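Local coordinates for protein exoglucanase A (Cellulomonas fimi, PDB 7CBD) that hydrolyses the 1,4-beta-glucosidic linkages of cellulose with inversion at the anomeric carbon, releasing cellobiose, this chain being its family 6 catalytic domain, at residues L110-A115 against A167-Q172; Y94-R99 against A118-E123; D269-T274 against S351-S356; H276-L281 against A355-A360. All coordinates share one frame; numbering follows the deposited sequence. Where two conformers were deposited one is given.

Contact 1: residues L110-A115 against A167-Q172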
loop_
_atom_site.group_PDB
_atom_site.type_symbol
_atom_site.label_atom_id
_atom_site.label_comp_id
_atom_site.label_asym_id
_atom_site.label_seq_id
_atom_site.Cartn_x
_atom_site.Cartn_y
_atom_site.Cartn_z
ATOM N N LEU A 110 14.141 -11.199 9.218
ATOM C CA LEU A 110 15.278 -11.902 8.629
ATOM C C LEU A 110 16.437 -10.937 8.452
ATOM O O LEU A 110 16.258 -9.878 7.830
ATOM C CB LEU A 110 14.897 -12.492 7.274
ATOM C CG LEU A 110 13.788 -13.549 7.294
ATOM C CD1 LEU A 110 13.497 -14.045 5.884
ATOM C CD2 LEU A 110 14.156 -14.702 8.234
ATOM N N PRO A 111 17.626 -11.250 8.962
ATOM C CA PRO A 111 18.760 -10.339 8.791
ATOM C C PRO A 111 19.242 -10.329 7.353
ATOM O O PRO A 111 19.030 -11.273 6.584
ATOM C CB PRO A 111 19.849 -10.927 9.699
ATOM C CG PRO A 111 19.212 -11.937 10.530
ATOM C CD PRO A 111 17.954 -12.393 9.833
ATOM N N ALA A 112 19.936 -9.241 7.012
ATOM C CA ALA A 112 20.563 -9.076 5.702
ATOM C C ALA A 112 21.874 -9.862 5.681
ATOM O O ALA A 112 22.972 -9.307 5.756
ATOM C CB ALA A 112 20.802 -7.601 5.411
ATOM N N THR A 113 21.734 -11.189 5.620
ATOM C CA THR A 113 22.855 -12.117 5.556
ATOM C C THR A 113 22.450 -13.276 4.661
ATOM O O THR A 113 21.266 -13.491 4.389
ATOM C CB THR A 113 23.193 -12.723 6.924
ATOM O OG1 THR A 113 22.057 -13.460 7.398
ATOM C CG2 THR A 113 23.574 -11.651 7.932
ATOM N N ASP A 114 23.451 -14.054 4.237
ATOM C CA ASP A 114 23.171 -15.255 3.454
ATOM C C ASP A 114 22.230 -16.194 4.194
ATOM O O ASP A 114 21.359 -16.816 3.579
ATOM C CB ASP A 114 24.471 -15.976 3.097
ATOM C CG ASP A 114 25.190 -15.347 1.916
ATOM O OD1 ASP A 114 26.144 -15.972 1.414
ATOM O OD2 ASP A 114 24.824 -14.233 1.497
ATOM N N ALA A 115 22.386 -16.313 5.514
ATOM C CA ALA A 115 21.485 -17.170 6.279
ATOM C C ALA A 115 20.062 -16.632 6.231
ATOM O O ALA A 115 19.101 -17.401 6.111
ATOM C CB ALA A 115 21.974 -17.296 7.719
ATOM N N ALA A 167 21.025 -4.546 -0.167
ATOM C CA ALA A 167 20.942 -4.481 -1.627
ATOM C C ALA A 167 21.059 -5.827 -2.330
ATOM O O ALA A 167 20.164 -6.154 -3.127
ATOM C CB ALA A 167 21.926 -3.440 -2.182
ATOM N N PRO A 168 22.096 -6.638 -2.110
ATOM C CA PRO A 168 22.146 -7.919 -2.829
ATOM C C PRO A 168 20.997 -8.839 -2.467
ATOM O O PRO A 168 20.536 -9.612 -3.314
ATOM C CB PRO A 168 23.509 -8.500 -2.431
ATOM C CG PRO A 168 23.844 -7.828 -1.145
ATOM C CD PRO A 168 23.283 -6.447 -1.255
ATOM N N TYR A 169 20.490 -8.746 -1.238
ATOM C CA TYR A 169 19.394 -9.609 -0.822
ATOM C C TYR A 169 18.053 -9.144 -1.364
ATOM O O TYR A 169 17.194 -9.980 -1.650
ATOM C CB TYR A 169 19.390 -9.747 0.698
ATOM C CG TYR A 169 20.715 -10.275 1.180
ATOM C CD1 TYR A 169 21.109 -11.568 0.872
ATOM C CD2 TYR A 169 21.590 -9.474 1.896
ATOM C CE1 TYR A 169 22.325 -12.060 1.285
ATOM C CE2 TYR A 169 22.807 -9.955 2.313
ATOM C CZ TYR A 169 23.170 -11.249 2.004
ATOM O OH TYR A 169 24.385 -11.734 2.416
ATOM N N TYR A 170 17.853 -7.834 -1.532
ATOM C CA TYR A 170 16.643 -7.381 -2.211
ATOM C C TYR A 170 16.640 -7.861 -3.653
ATOM O O TYR A 170 15.628 -8.365 -4.147
ATOM C CB TYR A 170 16.531 -5.857 -2.182
ATOM C CG TYR A 170 16.195 -5.209 -0.855
ATOM C CD1 TYR A 170 15.979 -3.841 -0.794
ATOM C CD2 TYR A 170 16.101 -5.939 0.331
ATOM C CE1 TYR A 170 15.688 -3.203 0.397
ATOM C CE2 TYR A 170 15.794 -5.307 1.547
ATOM C CZ TYR A 170 15.604 -3.934 1.566
ATOM O OH TYR A 170 15.328 -3.266 2.742
ATOM N N ARG A 171 17.772 -7.730 -4.345
ATOM C CA ARG A 171 17.827 -8.156 -5.737
ATOM C C ARG A 171 17.617 -9.663 -5.860
ATOM O O ARG A 171 16.819 -10.128 -6.681
ATOM C CB ARG A 171 19.156 -7.734 -6.356
ATOM C CG ARG A 171 19.264 -6.248 -6.649
ATOM C CD ARG A 171 20.598 -5.995 -7.317
ATOM N NE ARG A 171 20.865 -4.600 -7.648
ATOM C CZ ARG A 171 20.642 -4.060 -8.842
ATOM N NH1 ARG A 171 20.102 -4.784 -9.816
ATOM N NH2 ARG A 171 20.954 -2.791 -9.061
ATOM N N GLN A 172 18.320 -10.445 -5.041
ATOM C CA GLN A 172 18.221 -11.897 -5.160
ATOM C C GLN A 172 16.901 -12.412 -4.600
ATOM O O GLN A 172 16.323 -13.367 -5.137
ATOM C CB GLN A 172 19.418 -12.562 -4.484
ATOM C CG GLN A 172 20.752 -12.181 -5.125
ATOM C CD GLN A 172 21.954 -12.599 -4.306
ATOM O OE1 GLN A 172 21.916 -13.603 -3.595
ATOM N NE2 GLN A 172 23.034 -11.828 -4.404
#
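A single hydrogen bond spans this contact: the phenol of Y169 donates to the carboxylate of D114, with OH of Y169 2.7 Å from OD2 of D114. OD2 lies at the edge of the tyrosine ring and in its plane, whereas the carboxylate stands nearly square to that ring, the two planes 83° apart. The hydroxyl reaches OD2 on the anti side, 32° out of the carboxylate plane. CB of D114 points away from the tyrosine, but with CG set anti to the carbonyl carbon (chi1 -80°) the side chain swings back until OD2 meets the phenol. D114 N also lies near the hydroxyl, at an angle too poor for a bond.

The two residues bring together two outer helices of the family 6 alpha/beta barrel, helix 114-132 after strand 87-93 and helix 161-182 after the neighbouring parallel strand 141-146. T113 is the N-cap of the former, its OG1 bonded to G116 N, so that D114 sits in the first turn, where the helix end would probably favour its negative charge.

The remaining contacts are van der Waals ones around the ring. T113 O lies over one face, 3.5 Å above the plane and toward the rim, while P168 CG, from the tyrosine's own helix, approaches the opposite face. A112 comes in obliquely, its carbonyl C 3.5 Å from CE2 of Y169 and its CB 4.1 Å from CD2 of Y169. A112 is the centre of an inverse gamma turn, closed by a weak bond from T113 N to P111 O. Beyond the two segments, P97 and L117 also touch the tyrosine.

Contact 2: residues Y94-R99 against A118-E123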
loop_
_atom_site.group_PDB
_atom_site.type_symbol
_atom_site.label_atom_id
_atom_site.label_comp_id
_atom_site.label_asym_id
_atom_site.label_seq_id
_atom_site.Cartn_x
_atom_site.Cartn_y
_atom_site.Cartn_z
ATOM N N TYR A 94 6.119 -9.946 1.855
ATOM C CA TYR A 94 6.730 -8.864 2.627
ATOM C C TYR A 94 7.609 -9.422 3.736
ATOM O O TYR A 94 7.283 -9.289 4.922
ATOM C CB TYR A 94 5.641 -7.958 3.222
ATOM C CG TYR A 94 6.109 -6.660 3.869
ATOM C CD1 TYR A 94 7.048 -5.840 3.256
ATOM C CD2 TYR A 94 5.561 -6.236 5.075
ATOM C CE1 TYR A 94 7.457 -4.642 3.844
ATOM C CE2 TYR A 94 5.952 -5.051 5.661
ATOM C CZ TYR A 94 6.896 -4.256 5.043
ATOM O OH TYR A 94 7.269 -3.072 5.645
ATOM N N ASP A 95 8.743 -10.035 3.368
ATOM C CA ASP A 95 9.642 -10.535 4.402
ATOM C C ASP A 95 11.098 -10.588 3.954
ATOM O O ASP A 95 11.853 -11.438 4.440
ATOM C CB ASP A 95 9.187 -11.911 4.914
ATOM C CG ASP A 95 9.650 -12.194 6.333
ATOM O OD1 ASP A 95 10.025 -11.250 7.070
ATOM O OD2 ASP A 95 9.612 -13.383 6.710
ATOM N N LEU A 96 11.532 -9.667 3.089
ATOM C CA LEU A 96 12.896 -9.740 2.571
ATOM C C LEU A 96 13.920 -9.676 3.701
ATOM O O LEU A 96 13.701 -9.008 4.721
ATOM C CB LEU A 96 13.193 -8.582 1.624
ATOM C CG LEU A 96 12.743 -8.787 0.186
ATOM C CD1 LEU A 96 12.772 -7.472 -0.549
ATOM C CD2 LEU A 96 13.579 -9.819 -0.538
ATOM N N PRO A 97 15.067 -10.331 3.533
ATOM C CA PRO A 97 16.189 -10.073 4.445
ATOM C C PRO A 97 16.510 -8.585 4.445
ATOM O O PRO A 97 16.510 -7.938 3.397
ATOM C CB PRO A 97 17.338 -10.896 3.838
ATOM C CG PRO A 97 16.647 -11.935 2.995
ATOM C CD PRO A 97 15.433 -11.257 2.447
ATOM N N GLY A 98 16.763 -8.038 5.633
ATOM C CA GLY A 98 17.041 -6.617 5.749
ATOM C C GLY A 98 15.867 -5.731 5.391
ATOM O O GLY A 98 16.065 -4.596 4.943
ATOM N N ARG A 99 14.641 -6.222 5.597
ATOM C CA ARG A 99 13.436 -5.500 5.208
ATOM C C ARG A 99 13.436 -4.082 5.761
ATOM O O ARG A 99 13.884 -3.833 6.882
ATOM C CB ARG A 99 12.209 -6.234 5.754
ATOM C CG ARG A 99 10.972 -6.104 4.888
ATOM C CD ARG A 99 9.775 -6.805 5.506
ATOM N NE ARG A 99 9.315 -6.104 6.697
ATOM C CZ ARG A 99 8.392 -6.567 7.529
ATOM N NH1 ARG A 99 7.807 -7.740 7.302
ATOM N NH2 ARG A 99 8.051 -5.852 8.592
ATOM N N ALA A 118 18.686 -17.528 2.813
ATOM C CA ALA A 118 18.331 -18.940 2.699
ATOM C C ALA A 118 16.998 -19.221 3.386
ATOM O O ALA A 118 16.188 -20.013 2.890
ATOM C CB ALA A 118 19.454 -19.819 3.251
ATOM N N ARG A 119 16.739 -18.561 4.517
ATOM C CA ARG A 119 15.460 -18.728 5.202
ATOM C C ARG A 119 14.322 -18.083 4.419
ATOM O O ARG A 119 13.210 -18.622 4.365
ATOM C CB ARG A 119 15.551 -18.117 6.597
ATOM C CG ARG A 119 14.451 -18.527 7.546
ATOM C CD ARG A 119 14.927 -18.397 8.985
ATOM N NE ARG A 119 16.317 -17.946 9.029
ATOM C CZ ARG A 119 16.913 -17.404 10.088
ATOM N NH1 ARG A 119 16.254 -17.239 11.227
ATOM N NH2 ARG A 119 18.180 -17.028 10.002
ATOM N N TYR A 120 14.574 -16.919 3.820
ATOM C CA TYR A 120 13.566 -16.294 2.967
ATOM C C TYR A 120 13.128 -17.243 1.859
ATOM O O TYR A 120 11.933 -17.405 1.593
ATOM C CB TYR A 120 14.141 -15.021 2.357
ATOM C CG TYR A 120 13.178 -14.252 1.474
ATOM C CD1 TYR A 120 12.146 -13.497 2.033
ATOM C CD2 TYR A 120 13.322 -14.245 0.087
ATOM C CE1 TYR A 120 11.282 -12.764 1.239
ATOM C CE2 TYR A 120 12.451 -13.517 -0.723
ATOM C CZ TYR A 120 11.440 -12.775 -0.136
ATOM O OH TYR A 120 10.588 -12.050 -0.925
ATOM N N LYS A 121 14.090 -17.901 1.218
ATOM C CA LYS A 121 13.762 -18.806 0.126
ATOM C C LYS A 121 13.028 -20.042 0.630
ATOM O O LYS A 121 11.954 -20.384 0.125
ATOM C CB LYS A 121 15.035 -19.211 -0.621
ATOM C CG LYS A 121 15.730 -18.083 -1.358
ATOM C CD LYS A 121 17.003 -18.578 -2.016
ATOM C CE LYS A 121 17.699 -17.484 -2.810
ATOM N NZ LYS A 121 19.004 -17.976 -3.331
ATOM N N SER A 122 13.585 -20.721 1.634
ATOM C CA SER A 122 13.118 -22.053 1.996
ATOM C C SER A 122 11.954 -22.050 2.974
ATOM O O SER A 122 11.116 -22.957 2.922
ATOM C CB SER A 122 14.272 -22.879 2.576
ATOM O OG SER A 122 14.604 -22.442 3.881
ATOM N N GLU A 123 11.882 -21.064 3.870
ATOM C CA GLU A 123 10.864 -21.031 4.910
ATOM C C GLU A 123 9.800 -19.970 4.691
ATOM O O GLU A 123 8.799 -19.958 5.419
ATOM C CB GLU A 123 11.508 -20.820 6.292
ATOM C CG GLU A 123 12.413 -21.953 6.743
ATOM C CD GLU A 123 13.242 -21.598 7.976
ATOM O OE1 GLU A 123 12.719 -20.906 8.879
ATOM O OE2 GLU A 123 14.428 -22.002 8.034
#
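Y120 leaves its helix with CG opposite the backbone N (chi1 -178°), which sends the phenol ring straight out to L96 and P97. On the facing loop, L96 starts with its CB turned from the helix, yet CG anti to the carbonyl carbon (chi1 -84°) carries the branch CD2 back over the tyrosine.

L96 and P97 share one face of the Y120 ring, both in CH-pi contacts. CD2 of L96 lies 4.1 Å from the ring centroid of Y120, toward the hydroxyl end, and is 3.7 Å from CZ of Y120. CD of P97 lies 4.2 Å from the same centroid, toward the root of the ring, the proline crossing the tyrosine at about a right angle. D95 adds its main chain, its carbonyl O meeting CD1 of Y120 obliquely at 3.2 Å.

The buried hydroxyl of Y120 is bonded to OE2 of E147, which also takes the backbone N of D95, so one carboxylate oxygen ties helix and loop together. A phenylalanine here would keep the surface for L96 and P97 but would probably leave the carboxylate of E147 short of one of its donors. The loop itself bends through a type II turn from L96 to R99, with G98 at positive phi, and the side chain of L96 runs about 8 Å from that of D149, the predicted proton donor.

In the wider fold the loop is part of the connection from strand 87-93 to helix 114-132, which carries Y120, in the family 6 alpha/beta barrel; helix 161-182 flanks the loop as well, with Y170 and V174 against L96.

Contact 3: residues D269-T274 against S351-S356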
loop_
_atom_site.group_PDB
_atom_site.type_symbol
_atom_site.label_atom_id
_atom_site.label_comp_id
_atom_site.label_asym_id
_atom_site.label_seq_id
_atom_site.Cartn_x
_atom_site.Cartn_y
_atom_site.Cartn_z
ATOM N N ASP A 269 0.527 13.624 -6.983
ATOM C CA ASP A 269 -0.482 12.629 -6.649
ATOM C C ASP A 269 -0.179 11.344 -7.401
ATOM O O ASP A 269 0.724 11.289 -8.238
ATOM C CB ASP A 269 -1.903 13.148 -6.918
ATOM C CG ASP A 269 -2.114 13.592 -8.354
ATOM O OD1 ASP A 269 -1.684 12.863 -9.265
ATOM O OD2 ASP A 269 -2.738 14.659 -8.569
ATOM N N GLU A 270 -0.952 10.307 -7.086
ATOM C CA GLU A 270 -0.632 8.974 -7.574
ATOM C C GLU A 270 -1.146 8.718 -8.979
ATOM O O GLU A 270 -0.582 7.876 -9.682
ATOM C CB GLU A 270 -1.122 7.912 -6.584
ATOM C CG GLU A 270 -0.393 7.973 -5.239
ATOM C CD GLU A 270 1.111 7.773 -5.379
ATOM O OE1 GLU A 270 1.541 6.622 -5.597
ATOM O OE2 GLU A 270 1.868 8.766 -5.285
ATOM N N ILE A 271 -2.193 9.423 -9.413
ATOM C CA ILE A 271 -2.571 9.361 -10.824
ATOM C C ILE A 271 -1.414 9.836 -11.693
ATOM O O ILE A 271 -1.023 9.174 -12.661
ATOM C CB ILE A 271 -3.858 10.168 -11.083
ATOM C CG1 ILE A 271 -5.074 9.455 -10.476
ATOM C CG2 ILE A 271 -4.059 10.413 -12.580
ATOM C CD1 ILE A 271 -5.305 8.058 -11.002
ATOM N N ASP A 272 -0.833 10.982 -11.345
ATOM C CA ASP A 272 0.280 11.486 -12.137
ATOM C C ASP A 272 1.503 10.589 -12.005
ATOM O O ASP A 272 2.227 10.369 -12.982
ATOM C CB ASP A 272 0.587 12.930 -11.745
ATOM C CG ASP A 272 -0.559 13.880 -12.076
ATOM O OD1 ASP A 272 -1.444 13.500 -12.872
ATOM O OD2 ASP A 272 -0.586 15.005 -11.541
ATOM N N TYR A 273 1.729 10.042 -10.809
ATOM C CA TYR A 273 2.894 9.197 -10.581
ATOM C C TYR A 273 2.804 7.896 -11.375
ATOM O O TYR A 273 3.783 7.475 -11.996
ATOM C CB TYR A 273 3.049 8.931 -9.079
ATOM C CG TYR A 273 4.207 8.022 -8.765
ATOM C CD1 TYR A 273 5.512 8.387 -9.086
ATOM C CD2 TYR A 273 3.999 6.793 -8.157
ATOM C CE1 TYR A 273 6.573 7.535 -8.814
ATOM C CE2 TYR A 273 5.044 5.939 -7.888
ATOM C CZ TYR A 273 6.332 6.317 -8.223
ATOM O OH TYR A 273 7.391 5.480 -7.979
ATOM N N THR A 274 1.633 7.250 -11.385
ATOM C CA THR A 274 1.501 6.010 -12.150
ATOM C C THR A 274 1.654 6.252 -13.652
ATOM O O THR A 274 2.243 5.426 -14.358
ATOM C CB THR A 274 0.191 5.280 -11.824
ATOM O OG1 THR A 274 -0.919 6.179 -11.931
ATOM C CG2 THR A 274 0.225 4.679 -10.419
ATOM N N SER A 351 -12.361 4.356 -14.486
ATOM C CA SER A 351 -12.375 5.183 -15.681
ATOM C C SER A 351 -11.812 6.571 -15.386
ATOM O O SER A 351 -11.710 7.000 -14.233
ATOM C CB SER A 351 -13.803 5.324 -16.202
ATOM O OG SER A 351 -14.583 6.049 -15.275
ATOM N N GLY A 352 -11.444 7.272 -16.458
ATOM C CA GLY A 352 -11.059 8.666 -16.386
ATOM C C GLY A 352 -9.578 8.947 -16.248
ATOM O O GLY A 352 -9.201 10.124 -16.155
ATOM N N TYR A 353 -8.732 7.918 -16.246
ATOM C CA TYR A 353 -7.303 8.068 -15.985
ATOM C C TYR A 353 -6.488 7.252 -16.985
ATOM O O TYR A 353 -5.607 6.475 -16.614
ATOM C CB TYR A 353 -6.960 7.603 -14.573
ATOM C CG TYR A 353 -7.876 8.110 -13.484
ATOM C CD1 TYR A 353 -7.825 9.433 -13.061
ATOM C CD2 TYR A 353 -8.776 7.256 -12.861
ATOM C CE1 TYR A 353 -8.648 9.891 -12.052
ATOM C CE2 TYR A 353 -9.602 7.705 -11.850
ATOM C CZ TYR A 353 -9.540 9.021 -11.454
ATOM O OH TYR A 353 -10.373 9.463 -10.448
ATOM N N ALA A 354 -6.758 7.444 -18.279
ATOM C CA ALA A 354 -6.200 6.563 -19.305
ATOM C C ALA A 354 -4.678 6.460 -19.224
ATOM O O ALA A 354 -4.117 5.362 -19.335
ATOM C CB ALA A 354 -6.631 7.039 -20.691
ATOM N N ALA A 355 -3.992 7.585 -19.020
ATOM C CA ALA A 355 -2.532 7.549 -19.060
ATOM C C ALA A 355 -1.922 6.812 -17.876
ATOM O O ALA A 355 -0.719 6.513 -17.904
ATOM C CB ALA A 355 -1.962 8.963 -19.167
ATOM N N SER A 356 -2.706 6.518 -16.844
ATOM C CA SER A 356 -2.196 5.799 -15.691
ATOM C C SER A 356 -2.254 4.288 -15.865
ATOM O O SER A 356 -1.711 3.570 -15.025
ATOM C CB SER A 356 -2.985 6.196 -14.439
ATOM O OG SER A 356 -2.838 7.575 -14.154
#
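At the first turns of helix 270-283, I271 and T274 pack on Y353 and S356, which belong to the connection between strands 347-348 and 358-362. The apolar part is a CH-pi contact: CD1 of I271 lies over one face of the Y353 ring, 3.7 Å from its centroid and 22° off the normal, displaced toward the rim near CD1 and CG. The two side chains cross at about a right angle, and CG1 of I271, one bond back, is 3.8 Å from CD1 of Y353. With an alanine here, CG1 and CD1 would be gone, which is likely to open a gap over this tyrosine face and give L358, which touches both residues, less to pack on.

The polar part uses the main chain. S356 OG donates to the carbonyl O of I271 over 2.8 Å, well to the side of the C=O direction (121° at the oxygen). Its chi1 of -62° places OG beside the backbone N, pointing at the helix. T274 OG1 closes in from the next turn, 3.2 Å from CB of S356.

The helix start is fixed separately by D269, the N-cap, whose OD1 accepts from D272 N at 2.9 Å, while OD2 takes the backbone N of E241. The contact thus packs the capped start of an outer helix on the loop leading into strand 358-362, within the alpha/beta barrel of glycoside hydrolase family 6.

Contact 4: residues H276-L281 against A355-A360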
loop_
_atom_site.group_PDB
_atom_site.type_symbol
_atom_site.label_atom_id
_atom_site.label_comp_id
_atom_site.label_asym_id
_atom_site.label_seq_id
_atom_site.Cartn_x
_atom_site.Cartn_y
_atom_site.Cartn_z
ATOM N N HIS A 276 3.533 8.618 -14.961
ATOM C CA HIS A 276 4.961 8.884 -15.091
ATOM C C HIS A 276 5.759 7.586 -15.102
ATOM O O HIS A 276 6.587 7.351 -15.994
ATOM C CB HIS A 276 5.352 9.768 -13.902
ATOM C CG HIS A 276 6.780 10.221 -13.874
ATOM N ND1 HIS A 276 7.312 10.865 -12.778
ATOM C CD2 HIS A 276 7.778 10.147 -14.787
ATOM C CE1 HIS A 276 8.575 11.169 -13.015
ATOM N NE2 HIS A 276 8.884 10.741 -14.227
ATOM N N MET A 277 5.505 6.717 -14.122
ATOM C CA MET A 277 6.268 5.480 -14.027
ATOM C C MET A 277 5.930 4.519 -15.155
ATOM O O MET A 277 6.811 3.805 -15.641
ATOM C CB MET A 277 6.058 4.828 -12.667
ATOM C CG MET A 277 6.748 5.577 -11.550
ATOM S SD MET A 277 8.541 5.734 -11.767
ATOM C CE MET A 277 9.095 4.083 -11.327
ATOM N N HIS A 278 4.665 4.471 -15.592
ATOM C CA HIS A 278 4.353 3.617 -16.733
ATOM C C HIS A 278 5.210 3.992 -17.935
ATOM O O HIS A 278 5.769 3.119 -18.604
ATOM C CB HIS A 278 2.859 3.662 -17.064
ATOM C CG HIS A 278 2.426 2.597 -18.024
ATOM N ND1 HIS A 278 2.519 2.736 -19.393
ATOM C CD2 HIS A 278 1.902 1.366 -17.808
ATOM C CE1 HIS A 278 2.070 1.639 -19.977
ATOM N NE2 HIS A 278 1.690 0.791 -19.039
ATOM N N ARG A 279 5.318 5.294 -18.226
ATOM C CA ARG A 279 6.167 5.754 -19.322
ATOM C C ARG A 279 7.600 5.278 -19.135
ATOM O O ARG A 279 8.187 4.660 -20.031
ATOM C CB ARG A 279 6.148 7.281 -19.394
ATOM C CG ARG A 279 4.896 7.894 -19.983
ATOM C CD ARG A 279 5.086 9.391 -20.241
ATOM N NE ARG A 279 5.223 10.165 -19.005
ATOM C CZ ARG A 279 4.207 10.736 -18.367
ATOM N NH1 ARG A 279 2.977 10.618 -18.842
ATOM N NH2 ARG A 279 4.422 11.422 -17.252
ATOM N N LEU A 280 8.180 5.560 -17.967
ATOM C CA LEU A 280 9.587 5.243 -17.748
ATOM C C LEU A 280 9.836 3.742 -17.774
ATOM O O LEU A 280 10.868 3.286 -18.286
ATOM C CB LEU A 280 10.061 5.823 -16.418
ATOM C CG LEU A 280 10.128 7.344 -16.333
ATOM C CD1 LEU A 280 10.532 7.749 -14.938
ATOM C CD2 LEU A 280 11.088 7.909 -17.362
ATOM N N LEU A 281 8.921 2.957 -17.207
ATOM C CA LEU A 281 9.111 1.511 -17.194
ATOM C C LEU A 281 9.085 0.946 -18.607
ATOM O O LEU A 281 9.918 0.103 -18.960
ATOM C CB LEU A 281 8.053 0.850 -16.317
ATOM C CG LEU A 281 8.263 1.092 -14.820
ATOM C CD1 LEU A 281 6.964 0.848 -14.061
ATOM C CD2 LEU A 281 9.407 0.236 -14.264
ATOM N N ALA A 355 -3.992 7.585 -19.020
ATOM C CA ALA A 355 -2.532 7.549 -19.060
ATOM C C ALA A 355 -1.922 6.812 -17.876
ATOM O O ALA A 355 -0.719 6.513 -17.904
ATOM C CB ALA A 355 -1.962 8.963 -19.167
ATOM N N SER A 356 -2.706 6.518 -16.844
ATOM C CA SER A 356 -2.196 5.799 -15.691
ATOM C C SER A 356 -2.254 4.288 -15.865
ATOM O O SER A 356 -1.711 3.570 -15.025
ATOM C CB SER A 356 -2.985 6.196 -14.439
ATOM O OG SER A 356 -2.838 7.575 -14.154
ATOM N N HIS A 357 -2.949 3.792 -16.891
ATOM C CA HIS A 357 -2.992 2.360 -17.195
ATOM C C HIS A 357 -3.386 1.530 -15.972
ATOM O O HIS A 357 -2.716 0.561 -15.614
ATOM C CB HIS A 357 -1.659 1.880 -17.778
ATOM C CG HIS A 357 -1.330 2.489 -19.100
ATOM N ND1 HIS A 357 -1.576 1.846 -20.294
ATOM C CD2 HIS A 357 -0.788 3.688 -19.422
ATOM C CE1 HIS A 357 -1.197 2.623 -21.294
ATOM N NE2 HIS A 357 -0.722 3.749 -20.792
ATOM N N LEU A 358 -4.493 1.907 -15.333
ATOM C CA LEU A 358 -4.883 1.326 -14.054
ATOM C C LEU A 358 -5.663 0.030 -14.249
ATOM O O LEU A 358 -6.746 0.028 -14.843
ATOM C CB LEU A 358 -5.730 2.314 -13.253
ATOM C CG LEU A 358 -4.990 3.582 -12.809
ATOM C CD1 LEU A 358 -5.981 4.663 -12.400
ATOM C CD2 LEU A 358 -4.026 3.287 -11.668
ATOM N N ASP A 359 -5.135 -1.062 -13.698
ATOM C CA ASP A 359 -5.887 -2.313 -13.662
ATOM C C ASP A 359 -7.022 -2.255 -12.648
ATOM O O ASP A 359 -8.074 -2.872 -12.861
ATOM C CB ASP A 359 -4.965 -3.476 -13.283
ATOM C CG ASP A 359 -4.079 -3.942 -14.426
ATOM O OD1 ASP A 359 -4.259 -3.512 -15.587
ATOM O OD2 ASP A 359 -3.177 -4.758 -14.153
ATOM N N ALA A 360 -6.818 -1.548 -11.535
ATOM C CA ALA A 360 -7.757 -1.508 -10.420
ATOM C C ALA A 360 -7.259 -0.521 -9.375
ATOM O O ALA A 360 -6.066 -0.204 -9.308
ATOM C CB ALA A 360 -7.902 -2.882 -9.761
#
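H278 presents the face of its imidazole to that of H357, and the two rings overlap in a face-to-face stack. Their centroids are 3.7 Å apart and the planes differ by 1°. CD2 of H357 sits over the middle of the H278 ring, 3.4 Å from ND1 of H278, while CE1 of H278 lies over the centre of the H357 ring. The overlap extends past the ring to the root of the H357 side chain, because CB of H357 makes a CH-pi contact 3.9 Å from the H278 centroid and lies closest to CD2 of H278.

On the helix, chi1 of -168° takes CG of H278 away from the backbone N and out toward the loop, and chi2 of -85° turns the ring so that its flat side receives H357. NE2 of H278 is bonded to the carbonyl O of I290, which holds the rotation of this buried ring. H357, the exposed partner, stands where the short 3-10 segment 354-356 gives out, its backbone in the left-handed region. With the imidazoles so near one another, both being charged at once would probably be unfavourable.

Around the pair, M292 makes backbone bonds with H357 and D359 and touches the side chain of H278, and D359 OD2 is bonded to Y190 OH. The stack joins helix 270-283 to the loop residue that leads into strand 358-362, and strand 291-295, which pairs in parallel with 358-362, lies alongside through M292; an outer helix is thus tied to the segment entering a barrel strand, in the alpha/beta barrel of family 6 cellulases.

In the fold
The four contacts form two close pairs, all within the family 6 catalytic domain. Contacts 1 and 2 have centres about 7 Å apart, share helix 114-132 and cross along the chain, their segments alternating; Y170 OH and L110 O each bond to the backbone of G98. Contacts 3 and 4, also about 7 Å apart, come later in the chain, share helix 270-283, and their ranges overlap at A355 and S356. The pairs are separated by about 29 to 33 Å between centres, with contacts 2 and 3 on opposite sides of the chain's centre. They thus join outer helices to loops at distant points of one barrel, contact 2 being close to the predicted proton donor, the others away from the annotated sites.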